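FAD dependent oxidoreductase domain-containing protein (Deinococcus radiodurans R1, PDB 3C4N) is of uncharacterized function but binds ADP in the crystal and is probably an FAD-dependent oxidoreductase of the DAO type. Local coordinates at residues R252-F257 with G347-L352; T311-E316 with L336-S341; S133-T138 with L157-V162; A150-A155 with D326-L331. All blocks are in the same frame, centred on the assembly; numbering follows the deposited sequence.

Contact 1. Residues R252-F257 with G347-L352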
loop_
_atom_site.group_PDB
_atom_site.type_symbol
_atom_site.label_atom_id
_atom_site.label_comp_id
_atom_site.label_asym_id
_atom_site.label_seq_id
_atom_site.Cartn_x
_atom_site.Cartn_y
_atom_site.Cartn_z
ATOM N N ARG A 252 -12.072 17.839 19.766
ATOM C CA ARG A 252 -12.637 16.873 18.850
ATOM C C ARG A 252 -14.149 16.806 18.978
ATOM O O ARG A 252 -14.698 17.005 20.058
ATOM C CB ARG A 252 -12.013 15.498 19.117
ATOM C CG ARG A 252 -12.002 15.082 20.585
ATOM C CD ARG A 252 -10.950 14.001 20.862
ATOM N NE ARG A 252 -11.347 12.655 20.440
ATOM C CZ ARG A 252 -12.180 11.871 21.118
ATOM N NH1 ARG A 252 -12.719 12.291 22.253
ATOM N NH2 ARG A 252 -12.457 10.654 20.672
ATOM N N ALA A 253 -14.825 16.546 17.867
ATOM C CA ALA A 253 -16.271 16.436 17.891
ATOM C C ALA A 253 -16.709 15.210 17.095
ATOM O O ALA A 253 -16.134 14.888 16.052
ATOM C CB ALA A 253 -16.908 17.691 17.317
ATOM N N TYR A 254 -17.713 14.509 17.609
ATOM C CA TYR A 254 -18.231 13.347 16.916
ATOM C C TYR A 254 -19.443 13.786 16.137
ATOM O O TYR A 254 -20.415 14.303 16.695
ATOM C CB TYR A 254 -18.647 12.251 17.875
ATOM C CG TYR A 254 -19.120 11.001 17.173
ATOM C CD1 TYR A 254 -18.242 10.227 16.419
ATOM C CD2 TYR A 254 -20.430 10.560 17.307
ATOM C CE1 TYR A 254 -18.658 9.037 15.828
ATOM C CE2 TYR A 254 -20.852 9.374 16.721
ATOM C CZ TYR A 254 -19.965 8.616 15.993
ATOM O OH TYR A 254 -20.370 7.407 15.487
ATOM N N ARG A 255 -19.380 13.559 14.833
ATOM C CA ARG A 255 -20.453 13.946 13.943
ATOM C C ARG A 255 -20.958 12.736 13.189
ATOM O O ARG A 255 -20.179 11.935 12.676
ATOM C CB ARG A 255 -19.943 14.997 12.974
ATOM C CG ARG A 255 -20.942 15.437 11.941
ATOM C CD ARG A 255 -20.218 16.229 10.869
ATOM N NE ARG A 255 -20.590 17.633 10.875
ATOM C CZ ARG A 255 -19.923 18.577 10.224
ATOM N NH1 ARG A 255 -18.842 18.262 9.523
ATOM N NH2 ARG A 255 -20.352 19.831 10.263
ATOM N N GLN A 256 -22.275 12.619 13.127
ATOM C CA GLN A 256 -22.917 11.515 12.445
ATOM C C GLN A 256 -23.380 11.987 11.070
ATOM O O GLN A 256 -23.594 13.179 10.864
ATOM C CB GLN A 256 -24.109 11.038 13.276
ATOM C CG GLN A 256 -23.749 10.717 14.715
ATOM C CD GLN A 256 -24.948 10.291 15.536
ATOM O OE1 GLN A 256 -25.855 11.091 15.809
ATOM N NE2 GLN A 256 -24.965 9.022 15.935
ATOM N N PHE A 257 -23.531 11.058 10.130
ATOM C CA PHE A 257 -23.967 11.424 8.789
ATOM C C PHE A 257 -25.152 10.586 8.316
ATOM O O PHE A 257 -25.075 9.899 7.287
ATOM C CB PHE A 257 -22.808 11.283 7.795
ATOM C CG PHE A 257 -21.558 12.008 8.211
ATOM C CD1 PHE A 257 -20.699 11.455 9.159
ATOM C CD2 PHE A 257 -21.223 13.232 7.640
ATOM C CE1 PHE A 257 -19.521 12.107 9.526
ATOM C CE2 PHE A 257 -20.049 13.894 8.000
ATOM C CZ PHE A 257 -19.193 13.329 8.944
ATOM N N GLY A 347 -20.768 7.423 11.514
ATOM C CA GLY A 347 -20.217 8.506 12.312
ATOM C C GLY A 347 -18.702 8.491 12.350
ATOM O O GLY A 347 -18.086 7.467 12.067
ATOM N N ALA A 348 -18.098 9.625 12.702
ATOM C CA ALA A 348 -16.643 9.739 12.761
ATOM C C ALA A 348 -16.212 10.893 13.646
ATOM O O ALA A 348 -16.988 11.812 13.906
ATOM C CB ALA A 348 -16.077 9.937 11.361
ATOM N N TRP A 349 -14.971 10.847 14.110
ATOM C CA TRP A 349 -14.459 11.928 14.942
ATOM C C TRP A 349 -13.664 12.917 14.092
ATOM O O TRP A 349 -12.761 12.527 13.350
ATOM C CB TRP A 349 -13.560 11.384 16.060
ATOM C CG TRP A 349 -14.296 10.686 17.155
ATOM C CD1 TRP A 349 -14.578 9.349 17.243
ATOM C CD2 TRP A 349 -14.831 11.287 18.338
ATOM N NE1 TRP A 349 -15.249 9.084 18.411
ATOM C CE2 TRP A 349 -15.418 10.255 19.102
ATOM C CE3 TRP A 349 -14.869 12.598 18.827
ATOM C CZ2 TRP A 349 -16.039 10.496 20.336
ATOM C CZ3 TRP A 349 -15.488 12.839 20.058
ATOM C CH2 TRP A 349 -16.062 11.793 20.796
ATOM N N LEU A 350 -14.013 14.194 14.193
ATOM C CA LEU A 350 -13.307 15.226 13.449
ATOM C C LEU A 350 -12.572 16.130 14.410
ATOM O O LEU A 350 -13.079 16.456 15.486
ATOM C CB LEU A 350 -14.260 16.077 12.604
ATOM C CG LEU A 350 -14.784 15.470 11.289
ATOM C CD1 LEU A 350 -15.865 14.437 11.594
ATOM C CD2 LEU A 350 -15.363 16.586 10.420
ATOM N N ALA A 351 -11.357 16.513 14.032
ATOM C CA ALA A 351 -10.577 17.401 14.867
ATOM C C ALA A 351 -11.173 18.787 14.757
ATOM O O ALA A 351 -11.740 19.161 13.729
ATOM C CB ALA A 351 -9.117 17.426 14.421
ATOM N N LEU A 352 -11.049 19.525 15.849
ATOM C CA LEU A 352 -11.512 20.888 15.952
ATOM C C LEU A 352 -10.272 21.680 16.350
ATOM O O LEU A 352 -9.813 21.611 17.493
ATOM C CB LEU A 352 -12.594 20.996 17.022
ATOM C CG LEU A 352 -13.992 21.214 16.451
ATOM C CD1 LEU A 352 -14.294 20.164 15.396
ATOM C CD2 LEU A 352 -15.015 21.174 17.565
HETATM O O HOH W 1 -17.783 5.413 14.466
#
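Ala253 and Leu350 exchange two backbone hydrogen bonds, Ala253 N to Leu350 O at 3.0 Å and Leu350 N to Ala253 O at 2.9 Å. Arg255 and Ala348 form the next such pair, Arg255 N to Ala348 O and Ala348 N to Arg255 O, each 3.1 Å. Between them Tyr254 faces Trp349 as a non-hydrogen-bonded pair. The Arg252 guanidinium lies flat on one face of the Trp349 indole, planes 14° apart. Its CZ sits 3.6 Å from the centroid of the six-membered ring, a cation-pi contact. The arginine chain bends at chi3 (-78°), which folds its end back over the ring. Tyr254 CB covers the opposite face in a CH-pi contact, 3.7 Å from the same centroid. Without the indole, as with an alanine at Trp349, the Arg252 guanidinium is likely to lose its flat surface and turn, and Tyr254 CB to lose its CH-pi partner. Tyr254 OH comes to 3.4 Å from Gly347 CA. On the other face of the sheet Ala253 CB meets Leu352 CD2, and Arg255 reaches out to Pro289 O. Leu350, on this face too, lies near ADP-binding Ala78. This is an antiparallel strand pair in the mixed sheet beside the nucleotide site.

Contact 2. Residues T311-E316 with L336-S341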
loop_
_atom_site.group_PDB
_atom_site.type_symbol
_atom_site.label_atom_id
_atom_site.label_comp_id
_atom_site.label_asym_id
_atom_site.label_seq_id
_atom_site.Cartn_x
_atom_site.Cartn_y
_atom_site.Cartn_z
ATOM N N THR A 311 -33.453 6.150 19.242
ATOM C CA THR A 311 -32.873 6.158 17.902
ATOM C C THR A 311 -31.350 6.156 17.954
ATOM O O THR A 311 -30.759 6.041 19.029
ATOM C CB THR A 311 -33.347 7.383 17.104
ATOM O OG1 THR A 311 -32.470 8.483 17.352
ATOM C CG2 THR A 311 -34.760 7.782 17.537
ATOM N N GLY A 312 -30.714 6.284 16.793
ATOM C CA GLY A 312 -29.259 6.277 16.747
ATOM C C GLY A 312 -28.598 7.644 16.690
ATOM O O GLY A 312 -27.377 7.733 16.710
ATOM N N LEU A 313 -29.409 8.700 16.631
ATOM C CA LEU A 313 -28.930 10.076 16.554
ATOM C C LEU A 313 -28.758 10.719 17.931
ATOM O O LEU A 313 -29.589 10.522 18.824
ATOM C CB LEU A 313 -29.906 10.910 15.717
ATOM C CG LEU A 313 -30.020 10.597 14.221
ATOM C CD1 LEU A 313 -30.452 9.166 14.016
ATOM C CD2 LEU A 313 -31.017 11.544 13.565
ATOM N N ARG A 314 -27.689 11.497 18.100
ATOM C CA ARG A 314 -27.429 12.171 19.369
ATOM C C ARG A 314 -28.541 13.145 19.691
ATOM O O ARG A 314 -29.192 13.679 18.791
ATOM C CB ARG A 314 -26.105 12.936 19.333
ATOM C CG ARG A 314 -24.932 12.091 18.924
ATOM C CD ARG A 314 -23.619 12.626 19.447
ATOM N NE ARG A 314 -23.332 13.982 19.126
ATOM C CZ ARG A 314 -22.805 14.958 19.857
ATOM N NH1 ARG A 314 -22.432 14.858 21.130
ATOM N NH2 ARG A 314 -22.609 16.082 19.200
ATOM N N ARG A 315 -28.745 13.376 20.982
ATOM C CA ARG A 315 -29.785 14.281 21.454
ATOM C C ARG A 315 -29.713 15.627 20.718
ATOM O O ARG A 315 -30.728 16.149 20.252
ATOM C CB ARG A 315 -29.642 14.474 22.974
ATOM C CG ARG A 315 -30.569 15.514 23.607
ATOM C CD ARG A 315 -30.234 15.711 25.102
ATOM N NE ARG A 315 -28.807 15.962 25.320
ATOM C CZ ARG A 315 -28.171 17.084 24.985
ATOM N NH1 ARG A 315 -28.830 18.087 24.414
ATOM N NH2 ARG A 315 -26.864 17.194 25.206
ATOM N N GLU A 316 -28.511 16.170 20.585
ATOM C CA GLU A 316 -28.356 17.449 19.919
ATOM C C GLU A 316 -28.820 17.471 18.474
ATOM O O GLU A 316 -29.417 18.451 18.029
ATOM C CB GLU A 316 -26.911 17.907 20.004
ATOM C CG GLU A 316 -26.532 18.338 21.397
ATOM C CD GLU A 316 -25.273 19.161 21.411
ATOM O OE1 GLU A 316 -24.205 18.594 21.096
ATOM O OE2 GLU A 316 -25.358 20.373 21.723
ATOM N N LEU A 336 -35.599 10.150 6.269
ATOM C CA LEU A 336 -34.490 10.009 7.217
ATOM C C LEU A 336 -34.346 8.664 7.886
ATOM O O LEU A 336 -35.306 8.128 8.448
ATOM C CB LEU A 336 -34.580 11.063 8.324
ATOM C CG LEU A 336 -33.543 12.186 8.351
ATOM C CD1 LEU A 336 -33.785 13.048 9.597
ATOM C CD2 LEU A 336 -32.135 11.628 8.364
ATOM N N GLU A 337 -33.127 8.139 7.820
ATOM C CA GLU A 337 -32.784 6.870 8.443
ATOM C C GLU A 337 -32.256 7.206 9.837
ATOM O O GLU A 337 -31.123 7.670 9.979
ATOM C CB GLU A 337 -31.684 6.147 7.657
ATOM C CG GLU A 337 -31.886 6.061 6.145
ATOM C CD GLU A 337 -31.156 4.866 5.524
ATOM O OE1 GLU A 337 -29.996 4.596 5.908
ATOM O OE2 GLU A 337 -31.742 4.192 4.650
ATOM N N LEU A 338 -33.075 6.975 10.857
ATOM C CA LEU A 338 -32.706 7.257 12.245
ATOM C C LEU A 338 -31.977 6.114 12.950
ATOM O O LEU A 338 -31.236 6.343 13.909
ATOM C CB LEU A 338 -33.958 7.595 13.057
ATOM C CG LEU A 338 -34.520 9.013 13.000
ATOM C CD1 LEU A 338 -34.441 9.549 11.591
ATOM C CD2 LEU A 338 -35.941 9.007 13.521
ATOM N N GLY A 339 -32.207 4.886 12.495
ATOM C CA GLY A 339 -31.579 3.733 13.120
ATOM C C GLY A 339 -32.091 3.484 14.534
ATOM O O GLY A 339 -32.816 4.308 15.091
ATOM N N ARG A 340 -31.714 2.346 15.112
ATOM C CA ARG A 340 -32.128 1.983 16.469
ATOM C C ARG A 340 -31.125 2.498 17.499
ATOM O O ARG A 340 -31.515 3.062 18.514
ATOM C CB ARG A 340 -32.237 0.465 16.605
ATOM C CG ARG A 340 -33.310 -0.171 15.754
ATOM C CD ARG A 340 -33.192 -1.688 15.773
ATOM N NE ARG A 340 -31.962 -2.163 15.131
ATOM C CZ ARG A 340 -30.779 -2.289 15.732
ATOM N NH1 ARG A 340 -30.637 -1.975 17.015
ATOM N NH2 ARG A 340 -29.737 -2.742 15.043
ATOM N N SER A 341 -29.840 2.276 17.243
ATOM C CA SER A 341 -28.795 2.746 18.142
ATOM C C SER A 341 -27.691 3.413 17.326
ATOM O O SER A 341 -27.665 3.303 16.099
ATOM C CB SER A 341 -28.203 1.592 18.949
ATOM O OG SER A 341 -27.504 0.702 18.100
#
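Gly312 N donates to Leu338 O at 2.9 Å, tilted 29° from the carbonyl plane. Around this bond the two chains lie close. Thr311 CA makes a CA-H...O contact with Gly339 O, and Gly312 CA makes another with Ser341 O at 3.4 Å. Gly312 has no side chain, and a CB there would run into Ser341 O. Leu313 brings its CD1 branch over the Leu338 backbone, and the same methyl lies 4.0 Å from Leu338 CB. Thr311 CB lies 4.1 Å from the same Leu338 CB. The segment 311-313 is an ST turn: Thr311 OG1 accepts from Leu313 N at 3.2 Å. The threonine holds OG1 between its backbone N and carbonyl carbon (chi1 88°), which aims it at that amide. This turn leads into helix 315-324, with Arg314 at the N-cap position. Gly339 has a positive phi (68°), which by itself favours glycine. Further out, Leu318 of the helix packs against both Thr311 and Leu313. Gln256 of strand 251-260 bonds to Gly312 O and Arg314 N, fixing the turn against the sheet. Arg340 CB points away from 311-316, and its NH2 forms a salt bridge with Asp344 OD2.

Contact 3. Residues S133-T138 with L157-V162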
loop_
_atom_site.group_PDB
_atom_site.type_symbol
_atom_site.label_atom_id
_atom_site.label_comp_id
_atom_site.label_asym_id
_atom_site.label_seq_id
_atom_site.Cartn_x
_atom_site.Cartn_y
_atom_site.Cartn_z
ATOM N N SER A 133 -27.725 41.123 2.088
ATOM C CA SER A 133 -26.834 41.138 0.931
ATOM C C SER A 133 -27.529 40.546 -0.297
ATOM O O SER A 133 -28.724 40.248 -0.258
ATOM C CB SER A 133 -25.558 40.346 1.245
ATOM O OG SER A 133 -24.607 40.460 0.202
ATOM N N GLY A 134 -26.776 40.370 -1.380
ATOM C CA GLY A 134 -27.347 39.823 -2.602
ATOM C C GLY A 134 -27.855 38.398 -2.459
ATOM O O GLY A 134 -27.122 37.441 -2.710
ATOM N N LEU A 135 -29.115 38.258 -2.060
ATOM C CA LEU A 135 -29.737 36.951 -1.881
ATOM C C LEU A 135 -30.501 36.543 -3.133
ATOM O O LEU A 135 -30.461 37.232 -4.150
ATOM C CB LEU A 135 -30.699 36.989 -0.695
ATOM C CG LEU A 135 -30.085 37.460 0.622
ATOM C CD1 LEU A 135 -31.184 37.736 1.644
ATOM C CD2 LEU A 135 -29.116 36.402 1.126
ATOM N N THR A 136 -31.214 35.426 -3.047
ATOM C CA THR A 136 -31.976 34.936 -4.179
ATOM C C THR A 136 -33.207 34.190 -3.680
ATOM O O THR A 136 -33.121 33.357 -2.775
ATOM C CB THR A 136 -31.113 33.989 -5.055
ATOM O OG1 THR A 136 -29.914 34.666 -5.456
ATOM C CG2 THR A 136 -31.881 33.554 -6.299
ATOM N N PRO A 137 -34.380 34.496 -4.257
ATOM C CA PRO A 137 -35.625 33.837 -3.855
ATOM C C PRO A 137 -35.554 32.347 -4.153
ATOM O O PRO A 137 -35.361 31.940 -5.301
ATOM C CB PRO A 137 -36.680 34.553 -4.694
ATOM C CG PRO A 137 -35.926 34.895 -5.945
ATOM C CD PRO A 137 -34.621 35.420 -5.381
ATOM N N THR A 138 -35.702 31.545 -3.106
ATOM C CA THR A 138 -35.658 30.091 -3.209
ATOM C C THR A 138 -36.498 29.589 -4.374
ATOM O O THR A 138 -36.128 28.631 -5.050
ATOM C CB THR A 138 -36.183 29.442 -1.923
ATOM O OG1 THR A 138 -35.676 30.154 -0.787
ATOM C CG2 THR A 138 -35.735 27.999 -1.841
ATOM N N LEU A 157 -38.651 29.457 4.289
ATOM C CA LEU A 157 -37.301 29.599 3.745
ATOM C C LEU A 157 -37.431 30.202 2.350
ATOM O O LEU A 157 -37.049 29.585 1.355
ATOM C CB LEU A 157 -36.604 28.236 3.648
ATOM C CG LEU A 157 -36.155 27.540 4.938
ATOM C CD1 LEU A 157 -35.676 26.129 4.624
ATOM C CD2 LEU A 157 -35.046 28.349 5.601
ATOM N N PRO A 158 -37.968 31.426 2.263
ATOM C CA PRO A 158 -38.177 32.149 1.009
ATOM C C PRO A 158 -36.920 32.524 0.226
ATOM O O PRO A 158 -36.883 32.396 -0.999
ATOM C CB PRO A 158 -38.961 33.378 1.459
ATOM C CG PRO A 158 -38.377 33.660 2.794
ATOM C CD PRO A 158 -38.303 32.279 3.418
ATOM N N VAL A 159 -35.892 32.984 0.934
ATOM C CA VAL A 159 -34.653 33.408 0.292
ATOM C C VAL A 159 -33.430 32.541 0.619
ATOM O O VAL A 159 -33.445 31.741 1.556
ATOM C CB VAL A 159 -34.327 34.869 0.666
ATOM C CG1 VAL A 159 -35.496 35.786 0.274
ATOM C CG2 VAL A 159 -34.041 34.968 2.167
ATOM N N ALA A 160 -32.364 32.721 -0.159
ATOM C CA ALA A 160 -31.136 31.968 0.046
ATOM C C ALA A 160 -29.908 32.699 -0.499
ATOM O O ALA A 160 -30.020 33.656 -1.268
ATOM C CB ALA A 160 -31.251 30.596 -0.618
ATOM N N ARG A 161 -28.735 32.234 -0.084
ATOM C CA ARG A 161 -27.467 32.791 -0.538
ATOM C C ARG A 161 -26.882 31.704 -1.444
ATOM O O ARG A 161 -26.396 30.680 -0.964
ATOM C CB ARG A 161 -26.553 33.052 0.666
ATOM C CG ARG A 161 -25.105 33.433 0.333
ATOM C CD ARG A 161 -24.842 34.926 0.494
ATOM N NE ARG A 161 -25.399 35.444 1.741
ATOM C CZ ARG A 161 -25.119 34.967 2.952
ATOM N NH1 ARG A 161 -24.274 33.955 3.095
ATOM N NH2 ARG A 161 -25.711 35.486 4.021
ATOM N N VAL A 162 -26.958 31.919 -2.752
ATOM C CA VAL A 162 -26.453 30.949 -3.720
ATOM C C VAL A 162 -24.954 31.054 -3.991
ATOM O O VAL A 162 -24.404 32.153 -4.045
ATOM C CB VAL A 162 -27.151 31.105 -5.088
ATOM C CG1 VAL A 162 -26.680 30.010 -6.033
ATOM C CG2 VAL A 162 -28.662 31.071 -4.922
#
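Leu157 O and Pro158 O both face Thr138, where the second segment begins. Thr138 N donates to Pro158 O at 2.6 Å, with the donor tilted 22° from the carbonyl plane. The threonine OG1 lies close to both carbonyl oxygens, but its modelled place is less sure. Pro158 O also receives a CA-H...O contact from Pro137 CA. Val159 comes next and faces Pro137 as a non-hydrogen-bonded antiparallel pair. Its CG2, held between backbone N and carbonyl carbon, meets Leu135 CD1 at 4.0 Å. Ala160 carries the hydrogen-bonded pair: its N donates to Thr136 O and its O accepts from Thr136 N, both at 2.8 Å. Both bonds are bent, with N-H...O angles of 134° and 136°. Arg161 folds back through bends at chi2 and chi3, which brings NE to 3.9 Å from Leu135 CD2. That NE is buried here without a polar partner in the model. Val162 ends the walk, with CG2 against Thr136 CB at 3.8 Å. Strand 136-137 is thus a short edge piece on strand 159-163, whose Val159 and Arg161 also bond to strand 118-127. Leu124, Leu126 and Leu127 of that strand pack against Val162, Thr138 and Leu135 respectively, and helix 138-141 starts directly after Pro137.

Contact 4. Residues A150-A155 with D326-L331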
loop_
_atom_site.group_PDB
_atom_site.type_symbol
_atom_site.label_atom_id
_atom_site.label_comp_id
_atom_site.label_asym_id
_atom_site.label_seq_id
_atom_site.Cartn_x
_atom_site.Cartn_y
_atom_site.Cartn_z
ATOM N N ALA A 150 -39.387 20.040 -2.817
ATOM C CA ALA A 150 -40.290 19.234 -2.002
ATOM C C ALA A 150 -39.739 18.919 -0.616
ATOM O O ALA A 150 -40.455 18.408 0.251
ATOM C CB ALA A 150 -40.621 17.931 -2.739
ATOM N N LEU A 151 -38.463 19.209 -0.407
ATOM C CA LEU A 151 -37.843 18.933 0.881
ATOM C C LEU A 151 -38.163 20.021 1.892
ATOM O O LEU A 151 -38.204 19.771 3.095
ATOM C CB LEU A 151 -36.328 18.832 0.729
ATOM C CG LEU A 151 -35.797 17.812 -0.268
ATOM C CD1 LEU A 151 -34.284 17.965 -0.349
ATOM C CD2 LEU A 151 -36.178 16.399 0.158
ATOM N N LEU A 152 -38.398 21.229 1.396
ATOM C CA LEU A 152 -38.651 22.357 2.276
ATOM C C LEU A 152 -39.974 23.059 2.088
ATOM O O LEU A 152 -40.801 22.677 1.260
ATOM C CB LEU A 152 -37.533 23.395 2.131
ATOM C CG LEU A 152 -36.528 23.207 0.995
ATOM C CD1 LEU A 152 -35.938 24.538 0.562
ATOM C CD2 LEU A 152 -35.443 22.270 1.465
ATOM N N ASP A 153 -40.155 24.106 2.880
ATOM C CA ASP A 153 -41.350 24.920 2.819
ATOM C C ASP A 153 -40.904 26.310 2.358
ATOM O O ASP A 153 -40.318 27.072 3.121
ATOM C CB ASP A 153 -42.001 24.997 4.199
ATOM C CG ASP A 153 -43.246 25.852 4.202
ATOM O OD1 ASP A 153 -43.133 27.064 3.916
ATOM O OD2 ASP A 153 -44.333 25.308 4.482
ATOM N N PRO A 154 -41.164 26.644 1.088
ATOM C CA PRO A 154 -40.805 27.932 0.487
ATOM C C PRO A 154 -41.136 29.153 1.341
ATOM O O PRO A 154 -40.416 30.151 1.299
ATOM C CB PRO A 154 -41.585 27.926 -0.822
ATOM C CG PRO A 154 -41.567 26.468 -1.201
ATOM C CD PRO A 154 -41.856 25.781 0.114
ATOM N N ALA A 155 -42.215 29.081 2.116
ATOM C CA ALA A 155 -42.622 30.210 2.958
ATOM C C ALA A 155 -41.700 30.451 4.156
ATOM O O ALA A 155 -41.367 31.592 4.467
ATOM C CB ALA A 155 -44.059 30.007 3.438
ATOM N N ASP A 326 -40.220 22.042 10.440
ATOM C CA ASP A 326 -41.225 22.874 9.815
ATOM C C ASP A 326 -40.654 23.421 8.513
ATOM O O ASP A 326 -41.227 23.219 7.440
ATOM C CB ASP A 326 -41.654 23.999 10.759
ATOM C CG ASP A 326 -42.343 23.472 12.011
ATOM O OD1 ASP A 326 -43.234 22.614 11.884
ATOM O OD2 ASP A 326 -42.000 23.908 13.124
ATOM N N ALA A 327 -39.503 24.079 8.601
ATOM C CA ALA A 327 -38.865 24.656 7.421
ATOM C C ALA A 327 -38.493 23.616 6.371
ATOM O O ALA A 327 -38.599 23.869 5.170
ATOM C CB ALA A 327 -37.616 25.435 7.834
ATOM N N VAL A 328 -38.056 22.447 6.829
ATOM C CA VAL A 328 -37.636 21.370 5.939
ATOM C C VAL A 328 -38.444 20.106 6.248
ATOM O O VAL A 328 -37.958 19.170 6.877
ATOM C CB VAL A 328 -36.124 21.135 6.120
ATOM C CG1 VAL A 328 -35.602 20.126 5.113
ATOM C CG2 VAL A 328 -35.404 22.464 5.979
ATOM N N PRO A 329 -39.700 20.066 5.782
ATOM C CA PRO A 329 -40.615 18.940 5.996
ATOM C C PRO A 329 -39.996 17.570 5.771
ATOM O O PRO A 329 -40.359 16.602 6.441
ATOM C CB PRO A 329 -41.750 19.225 5.014
ATOM C CG PRO A 329 -41.767 20.722 4.951
ATOM C CD PRO A 329 -40.290 21.043 4.849
ATOM N N ALA A 330 -39.064 17.494 4.828
ATOM C CA ALA A 330 -38.402 16.240 4.508
ATOM C C ALA A 330 -37.764 15.609 5.745
ATOM O O ALA A 330 -37.546 14.404 5.788
ATOM C CB ALA A 330 -37.344 16.468 3.425
ATOM N N LEU A 331 -37.462 16.421 6.747
ATOM C CA LEU A 331 -36.857 15.896 7.956
ATOM C C LEU A 331 -37.895 15.246 8.865
ATOM O O LEU A 331 -37.543 14.620 9.860
ATOM C CB LEU A 331 -36.132 17.014 8.710
ATOM C CG LEU A 331 -34.660 17.238 8.368
ATOM C CD1 LEU A 331 -34.429 17.177 6.861
ATOM C CD2 LEU A 331 -34.239 18.563 8.944
#
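Two backbone hydrogen bonds join the loops, Ala330 N to Leu151 O at 3.0 Å and Asp153 N to Ala327 O at 2.8 Å. The first is nearly straight at the hydrogen, with an N-H...O angle of 171°. The second is more bent, at 146°. Leu152 lies between the two bonded residues, and its CA comes 3.9 Å from Val328 CA. The side chains pack around this backbone frame. With CG beside the backbone N (chi1 -56°), Leu151 brings its CD2 branch to the methyl of Ala330, CD2 to CB 3.5 Å. Leu152 CB lies against Ala327 O, while its CD2 is a looser neighbour of Val328 CG1 at 4.2 Å. Val328 sends CG1 to Leu151 O as well. Pro329 lays its ring across the 151-152 peptide, with CD close to Leu151 O and to Leu152 CA. Having no N-H, the proline cannot donate to that oxygen, and the bond falls to the next residue, Ala330. Residues 329-331 begin a 3-10 segment, with Leu331 N bonded to Val328 O. Asp153 CB leans on the carbonyl oxygens of Asp326 and Ala327. Its carboxylate serves its own loop: OD1 accepts from Arg156 N and, weakly, from Ala155 N. Leu262 touches both Leu151 and Ala330 and widens the apolar patch. The cross-loop polar bonds are therefore all between backbone atoms, and the side chains add small apolar contacts. This joint between two loops depends on chain shape more than on charge.

Along the chain contact 3 closes first. The chain between its two segments supplies 150-155, the first half of contact 4. The second half, 326-331, lies between the two segments of contact 2. All of contact 2 falls between the strands of contact 1. Contact 4 thus crosses contacts 1, 2 and 3. Contacts 3 and 4 touch through Leu157, which packs on Leu152, Ala327 and Val328. Contacts 1 and 2 meet at Gln256. Leu336 and Leu331 join contacts 2 and 4. Contacts 2 and 4 link the ends of helix 315-324 to neighbouring loops. Contacts 1 and 3 are strand pairs of one mixed sheet, centres about 30 Å apart, and contact 1 lies nearest the ADP.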